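Local coordinates for protein ecto-NAD+ glycohydrolase (CD38 molecule) (Bos taurus, PDB 3GC6) that belongs to the ADP-ribosyl cyclase family as the CD38 ectoenzyme, a disulfide-bonded glycoprotein with a four-stranded parallel sheet flanked by helices, at residues A[86-91]-A[179-184]; A[165-170]-A[197-202]. The protein carries 1 engineered substitution. All coordinates share one frame; numbering follows the deposited sequence. Where two conformers were deposited one is given.

Contact 1 (A[86-91]-A[179-184]). With NAG (2-acetamido-2-deoxy-beta-D-glucopyranose), chain C; SO4 (sulfate ion), chain G.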
loop_
_atom_site.group_PDB
_atom_site.type_symbol
_atom_site.label_atom_id
_atom_site.label_comp_id
_atom_site.label_asym_id
_atom_site.label_seq_id
_atom_site.Cartn_x
_atom_site.Cartn_y
_atom_site.Cartn_z
ATOM N N PHE A 86 -24.766 -3.842 5.018
ATOM C CA PHE A 86 -25.064 -3.416 6.388
ATOM C C PHE A 86 -25.557 -4.640 7.133
ATOM O O PHE A 86 -25.985 -5.630 6.518
ATOM C CB PHE A 86 -26.191 -2.383 6.377
ATOM C CG PHE A 86 -25.807 -1.101 5.726
ATOM C CD1 PHE A 86 -25.383 -0.011 6.506
ATOM C CD2 PHE A 86 -25.843 -0.976 4.333
ATOM C CE1 PHE A 86 -25.010 1.210 5.874
ATOM C CE2 PHE A 86 -25.470 0.212 3.708
ATOM C CZ PHE A 86 -25.059 1.312 4.479
ATOM N N TRP A 87 -25.463 -4.604 8.456
ATOM C CA TRP A 87 -25.904 -5.762 9.225
ATOM C C TRP A 87 -26.255 -5.317 10.632
ATOM O O TRP A 87 -25.788 -4.278 11.104
ATOM C CB TRP A 87 -24.810 -6.855 9.237
ATOM C CG TRP A 87 -23.519 -6.392 9.911
ATOM C CD1 TRP A 87 -22.455 -5.731 9.328
ATOM C CD2 TRP A 87 -23.183 -6.543 11.283
ATOM N NE1 TRP A 87 -21.462 -5.467 10.277
ATOM C CE2 TRP A 87 -21.907 -5.952 11.488
ATOM C CE3 TRP A 87 -23.847 -7.119 12.375
ATOM C CZ2 TRP A 87 -21.279 -5.952 12.737
ATOM C CZ3 TRP A 87 -23.231 -7.099 13.627
ATOM C CH2 TRP A 87 -21.965 -6.505 13.793
ATOM N N SER A 88 -27.084 -6.124 11.290
ATOM C CA SER A 88 -27.411 -5.816 12.677
ATOM C C SER A 88 -27.807 -7.107 13.354
ATOM O O SER A 88 -28.712 -7.796 12.875
ATOM C CB SER A 88 -28.590 -4.824 12.717
ATOM O OG SER A 88 -28.850 -4.359 14.043
ATOM N N LYS A 89 -27.092 -7.453 14.427
ATOM C CA LYS A 89 -27.354 -8.678 15.212
ATOM C C LYS A 89 -27.036 -9.976 14.459
ATOM O O LYS A 89 -27.436 -11.053 14.888
ATOM C CB LYS A 89 -28.788 -8.730 15.765
ATOM C CG LYS A 89 -29.354 -7.383 16.269
ATOM C CD LYS A 89 -28.493 -6.796 17.370
ATOM C CE LYS A 89 -29.037 -5.437 17.892
ATOM N NZ LYS A 89 -30.401 -5.503 18.489
ATOM N N THR A 90 -26.276 -9.869 13.366
ATOM C CA THR A 90 -25.945 -11.014 12.504
ATOM C C THR A 90 -24.445 -11.002 12.165
ATOM O O THR A 90 -24.045 -11.344 11.046
ATOM C CB THR A 90 -26.706 -10.902 11.170
ATOM O OG1 THR A 90 -26.438 -9.596 10.632
ATOM C CG2 THR A 90 -28.212 -11.062 11.404
ATOM N N LYS A 91 -23.615 -10.650 13.140
ATOM C CA LYS A 91 -22.201 -10.422 12.846
ATOM C C LYS A 91 -21.566 -11.562 12.064
ATOM O O LYS A 91 -20.940 -11.343 11.035
ATOM C CB LYS A 91 -21.403 -10.218 14.136
ATOM C CG LYS A 91 -19.959 -9.849 13.847
ATOM C CD LYS A 91 -19.218 -9.400 15.098
ATOM C CE LYS A 91 -17.787 -8.962 14.759
ATOM N NZ LYS A 91 -17.707 -7.700 13.952
ATOM N N SER A 179 -34.530 -0.080 16.545
ATOM C CA SER A 179 -34.322 1.343 16.280
ATOM C C SER A 179 -33.175 1.936 17.106
ATOM O O SER A 179 -32.646 2.996 16.767
ATOM C CB SER A 179 -35.608 2.136 16.549
ATOM O OG SER A 179 -35.935 2.070 17.919
ATOM N N MET A 180 -32.786 1.264 18.180
ATOM C CA MET A 180 -31.729 1.798 19.032
ATOM C C MET A 180 -30.375 1.113 18.826
ATOM O O MET A 180 -29.400 1.406 19.529
ATOM C CB MET A 180 -32.170 1.793 20.497
ATOM C CG MET A 180 -33.302 2.769 20.777
ATOM S SD MET A 180 -32.752 4.493 20.801
ATOM C CE MET A 180 -32.693 4.925 19.063
ATOM N N SER A 181 -30.317 0.212 17.844
ATOM C CA SER A 181 -29.052 -0.370 17.399
ATOM C C SER A 181 -28.282 0.649 16.586
ATOM O O SER A 181 -28.834 1.658 16.157
ATOM C CB SER A 181 -29.302 -1.607 16.521
ATOM O OG SER A 181 -29.885 -1.247 15.275
ATOM N N ILE A 182 -26.994 0.394 16.390
ATOM C CA ILE A 182 -26.219 1.327 15.581
ATOM C C ILE A 182 -26.782 1.386 14.148
ATOM O O ILE A 182 -26.795 2.432 13.512
ATOM C CB ILE A 182 -24.688 1.040 15.608
ATOM C CG1 ILE A 182 -23.912 2.198 14.985
ATOM C CG2 ILE A 182 -24.339 -0.342 15.004
ATOM C CD1 ILE A 182 -22.461 2.213 15.424
ATOM N N PHE A 183 -27.247 0.243 13.652
ATOM C CA PHE A 183 -27.831 0.231 12.314
ATOM C C PHE A 183 -29.097 1.103 12.275
ATOM O O PHE A 183 -29.317 1.910 11.358
ATOM C CB PHE A 183 -28.176 -1.197 11.850
ATOM C CG PHE A 183 -28.974 -1.208 10.571
ATOM C CD1 PHE A 183 -28.397 -0.818 9.381
ATOM C CD2 PHE A 183 -30.309 -1.582 10.581
ATOM C CE1 PHE A 183 -29.130 -0.782 8.191
ATOM C CE2 PHE A 183 -31.066 -1.592 9.411
ATOM C CZ PHE A 183 -30.477 -1.183 8.199
ATOM N N GLY A 184 -29.924 0.969 13.301
ATOM C CA GLY A 184 -31.215 1.660 13.291
ATOM C C GLY A 184 -31.109 3.135 13.657
ATOM O O GLY A 184 -31.896 3.946 13.204
HETATM C C1 NAG C . -29.453 -14.074 15.880
HETATM C C2 NAG C . -28.278 -14.835 15.248
HETATM C C3 NAG C . -27.733 -15.865 16.255
HETATM C C4 NAG C . -27.520 -15.302 17.667
HETATM C C5 NAG C . -28.755 -14.514 18.098
HETATM C C6 NAG C . -28.583 -13.812 19.457
HETATM C C7 NAG C . -28.307 -15.081 12.803
HETATM C C8 NAG C . -28.960 -15.751 11.633
HETATM N N2 NAG C . -28.683 -15.524 14.017
HETATM O O3 NAG C . -26.551 -16.462 15.759
HETATM O O4 NAG C . -27.277 -16.373 18.593
HETATM O O5 NAG C . -29.011 -13.525 17.114
HETATM O O6 NAG C . -27.406 -13.029 19.464
HETATM O O7 NAG C . -27.472 -14.189 12.627
HETATM S S SO4 G . -25.774 -2.914 18.147
HETATM O O1 SO4 G . -25.815 -1.471 17.916
HETATM O O2 SO4 G . -24.386 -3.311 18.315
HETATM O O3 SO4 G . -26.525 -3.145 19.386
HETATM O O4 SO4 G . -26.412 -3.660 17.064
HETATM O O HOH W 1 -26.771 -2.664 14.563
#

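Contact 2 (A[165-170]-A[197-202]). With NAG (2-acetamido-2-deoxy-beta-D-glucopyranose), chain C.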
loop_
_atom_site.group_PDB
_atom_site.type_symbol
_atom_site.label_atom_id
_atom_site.label_comp_id
_atom_site.label_asym_id
_atom_site.label_seq_id
_atom_site.Cartn_x
_atom_site.Cartn_y
_atom_site.Cartn_z
ATOM N N VAL A 165 -27.806 -1.396 -1.989
ATOM C CA VAL A 165 -27.158 -1.839 -0.735
ATOM C C VAL A 165 -27.956 -3.008 -0.146
ATOM O O VAL A 165 -29.160 -3.124 -0.392
ATOM C CB VAL A 165 -26.991 -0.727 0.332
ATOM C CG1 VAL A 165 -26.215 0.461 -0.271
ATOM C CG2 VAL A 165 -28.330 -0.270 0.857
ATOM N N ARG A 166 -27.280 -3.849 0.640
ATOM C CA ARG A 166 -27.919 -5.032 1.217
ATOM C C ARG A 166 -27.758 -4.972 2.719
ATOM O O ARG A 166 -26.738 -4.506 3.226
ATOM C CB ARG A 166 -27.287 -6.311 0.629
ATOM C CG ARG A 166 -27.533 -6.414 -0.888
ATOM C CD ARG A 166 -26.512 -7.232 -1.659
ATOM N NE ARG A 166 -27.012 -7.405 -3.031
ATOM C CZ ARG A 166 -26.633 -6.644 -4.052
ATOM N NH1 ARG A 166 -25.716 -5.700 -3.857
ATOM N NH2 ARG A 166 -27.148 -6.846 -5.272
ATOM N N VAL A 167 -28.809 -5.314 3.462
ATOM C CA VAL A 167 -28.655 -5.499 4.914
ATOM C C VAL A 167 -29.037 -6.912 5.325
ATOM O O VAL A 167 -30.014 -7.475 4.822
ATOM C CB VAL A 167 -29.448 -4.462 5.768
ATOM C CG1 VAL A 167 -30.949 -4.554 5.505
ATOM C CG2 VAL A 167 -29.166 -4.647 7.260
ATOM N N VAL A 168 -28.242 -7.480 6.229
ATOM C CA VAL A 168 -28.500 -8.821 6.778
ATOM C C VAL A 168 -29.024 -8.670 8.203
ATOM O O VAL A 168 -28.328 -8.177 9.090
ATOM C CB VAL A 168 -27.189 -9.607 6.831
ATOM C CG1 VAL A 168 -27.431 -11.038 7.298
ATOM C CG2 VAL A 168 -26.547 -9.637 5.446
ATOM N N LEU A 169 -30.258 -9.135 8.405
ATOM C CA LEU A 169 -30.941 -9.000 9.682
ATOM C C LEU A 169 -31.317 -10.378 10.254
ATOM O O LEU A 169 -31.336 -11.367 9.522
ATOM C CB LEU A 169 -32.188 -8.138 9.518
ATOM C CG LEU A 169 -31.905 -6.713 9.056
ATOM C CD1 LEU A 169 -33.215 -5.951 8.851
ATOM C CD2 LEU A 169 -31.056 -5.948 10.087
ATOM N N ASN A 170 -31.608 -10.401 11.550
ATOM C CA ASN A 170 -31.762 -11.664 12.282
ATOM C C ASN A 170 -33.220 -12.055 12.455
ATOM O O ASN A 170 -33.908 -11.469 13.281
ATOM C CB ASN A 170 -31.099 -11.505 13.647
ATOM C CG ASN A 170 -30.851 -12.835 14.334
ATOM O OD1 ASN A 170 -31.677 -13.753 14.254
ATOM N ND2 ASN A 170 -29.684 -12.936 14.984
ATOM N N LEU A 197 -32.398 -0.441 -1.192
ATOM C CA LEU A 197 -31.948 -1.303 -0.109
ATOM C C LEU A 197 -32.702 -2.615 -0.126
ATOM O O LEU A 197 -33.954 -2.634 -0.193
ATOM C CB LEU A 197 -32.136 -0.587 1.242
ATOM C CG LEU A 197 -31.641 -1.318 2.497
ATOM C CD1 LEU A 197 -31.197 -0.288 3.568
ATOM C CD2 LEU A 197 -32.702 -2.260 3.043
ATOM N N GLU A 198 -31.944 -3.706 -0.066
ATOM C CA GLU A 198 -32.526 -5.023 0.097
ATOM C C GLU A 198 -32.204 -5.532 1.486
ATOM O O GLU A 198 -31.027 -5.536 1.913
ATOM C CB GLU A 198 -31.930 -6.024 -0.887
ATOM C CG GLU A 198 -32.101 -5.680 -2.295
ATOM C CD GLU A 198 -31.357 -6.664 -3.177
ATOM O OE1 GLU A 198 -30.781 -7.655 -2.647
ATOM O OE2 GLU A 198 -31.359 -6.432 -4.389
ATOM N N ALA A 199 -33.237 -5.973 2.193
ATOM C CA ALA A 199 -33.047 -6.589 3.510
ATOM C C ALA A 199 -33.355 -8.072 3.421
ATOM O O ALA A 199 -34.316 -8.479 2.767
ATOM C CB ALA A 199 -33.949 -5.960 4.523
ATOM N N TRP A 200 -32.522 -8.847 4.089
ATOM C CA TRP A 200 -32.666 -10.280 4.151
ATOM C C TRP A 200 -32.800 -10.661 5.625
ATOM O O TRP A 200 -31.876 -10.410 6.410
ATOM C CB TRP A 200 -31.398 -10.907 3.557
ATOM C CG TRP A 200 -31.222 -10.564 2.095
ATOM C CD1 TRP A 200 -30.562 -9.482 1.566
ATOM C CD2 TRP A 200 -31.720 -11.318 0.988
ATOM N NE1 TRP A 200 -30.632 -9.520 0.178
ATOM C CE2 TRP A 200 -31.348 -10.631 -0.193
ATOM C CE3 TRP A 200 -32.468 -12.495 0.884
ATOM C CZ2 TRP A 200 -31.682 -11.102 -1.471
ATOM C CZ3 TRP A 200 -32.791 -12.977 -0.396
ATOM C CH2 TRP A 200 -32.399 -12.271 -1.552
ATOM N N LEU A 201 -33.941 -11.242 6.029
ATOM C CA LEU A 201 -34.112 -11.665 7.418
ATOM C C LEU A 201 -33.859 -13.170 7.485
ATOM O O LEU A 201 -34.660 -13.943 6.955
ATOM C CB LEU A 201 -35.539 -11.374 7.922
ATOM C CG LEU A 201 -35.790 -9.928 8.389
ATOM C CD1 LEU A 201 -35.620 -8.935 7.255
ATOM C CD2 LEU A 201 -37.193 -9.827 8.983
ATOM N N VAL A 202 -32.778 -13.544 8.149
ATOM C CA VAL A 202 -32.256 -14.906 8.087
ATOM C C VAL A 202 -32.390 -15.537 9.472
ATOM O O VAL A 202 -32.047 -14.926 10.482
ATOM C CB VAL A 202 -30.768 -14.888 7.606
ATOM C CG1 VAL A 202 -30.268 -16.328 7.460
ATOM C CG2 VAL A 202 -30.669 -14.177 6.251
HETATM C C1 NAG C . -29.453 -14.074 15.880
HETATM C C2 NAG C . -28.278 -14.835 15.248
HETATM C C3 NAG C . -27.733 -15.865 16.255
HETATM C C4 NAG C . -27.520 -15.302 17.667
HETATM C C5 NAG C . -28.755 -14.514 18.098
HETATM C C6 NAG C . -28.583 -13.812 19.457
HETATM C C7 NAG C . -28.307 -15.081 12.803
HETATM C C8 NAG C . -28.960 -15.751 11.633
HETATM N N2 NAG C . -28.683 -15.524 14.017
HETATM O O3 NAG C . -26.551 -16.462 15.759
HETATM O O4 NAG C . -27.277 -16.373 18.593
HETATM O O5 NAG C . -29.011 -13.525 17.114
HETATM O O6 NAG C . -27.406 -13.029 19.464
HETATM O O7 NAG C . -27.472 -14.189 12.627
HETATM O O HOH W 2 -28.909 -9.618 -3.553
#

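Contact 1 (A[86-91]-A[179-184])
F183 lays one corner of its ring against the side chain of F86, its CE1 lying 3.8 Å from CB of F86, and the two side chains cross at about a right angle. The F183 ring gets there because CG stands anti to the backbone N (chi1 171°), which sends it off the first turn of helix 182-187 toward strand 85-88. Closer to the backbone, CB of F183 packs against CB of S88 at 3.8 Å, and the carbonyl oxygen of W87 lies near CB of F183 too. F86 is further packed by V165 and V167 of the adjoining strand and by the ring of F157.

Beyond this apolar patch, toward the helix start, the contact turns polar. No direct hydrogen bond joins the two segments; instead a water lies between them, 2.7 Å from OG of S88, accepting from N of F183 and donating to O4 of the sulfate. The sulfate, probably from the crystallisation liquor, also takes a fairly straight bond from N of I182 to its O1 (2.7 Å, 161°), as an anion at the start of a helix would. K89 bends around so that its CE comes 3.3 Å from O4 of the sulfate, while its NZ forms a salt bridge with D178.

S181 is the N-cap of this helix: its OG accepts from N of G184 at 3.0 Å and is also hydrogen-bonded to O of D178. The arrangement is a capped helix N-terminus packed against the outer strand of a parallel alpha/beta sheet.

Contact 2 (A[165-170]-A[197-202])
V165 and L197 lie side by side on one face of two parallel strands, CG2 of V165 resting on CB of L197 at 3.8 Å and on its CG, the two side chains meeting at a slant. On this same face V167 neighbours A199, and in the conformer given its CG1 touches both CB of A199 and CD2 of L197. L169 and L201 meet more loosely, CD1 to CD1 at 4.2 Å.

The other face has a different character. R166 and E198 run side by side and point the same way, yet the guanidinium and carboxylate planes are turned 76° apart. OE1 of E198 lies 3.8 Å from NE of R166 and well out of the guanidinium plane, making a long salt bridge of charges alone. A water supplies the directed link, accepting from NE in the guanidinium plane and donating to OE1. NE1 of W200 adds a weak bond to the same OE1, and the indole brings its edge to O of V167, in plane.

Five backbone hydrogen bonds join the strands in parallel register, among them V167 N to O of E198 (2.7 Å) and V202 N to O of L169 (3.0 Å). At the C-terminal end of strand 164-170, ND2 of N170 carries the covalently attached NAG, and its OD1 accepts from N of S172. These are the two central strands of the four-stranded sheet, flanked by strands 85-88 and 231-239; helices 91-101 and 240-244 pack on the face of V168 and V202, while F232 and L191 pack against the L197 face.

How the contacts relate
Both contacts are largely buried and share the same parallel sheet, but contact 2 joins its two inner strands whereas contact 1 sets a helix start against its outer strand 85-88. Strand 164-170 connects them: N of F86 probably bonds to O of R166, and OG1 of T90 to O of V168. Along the chain, helix 182-187 of contact 1 lies between the two strands of contact 2 in a beta-alpha-beta unit. Contact 2 rests on direct backbone hydrogen bonding; contact 1 has none across it and is made by aromatic packing and a water bridge, with a sulfate, probably from the crystallisation liquor, beside it. The NAG on N170 touches both.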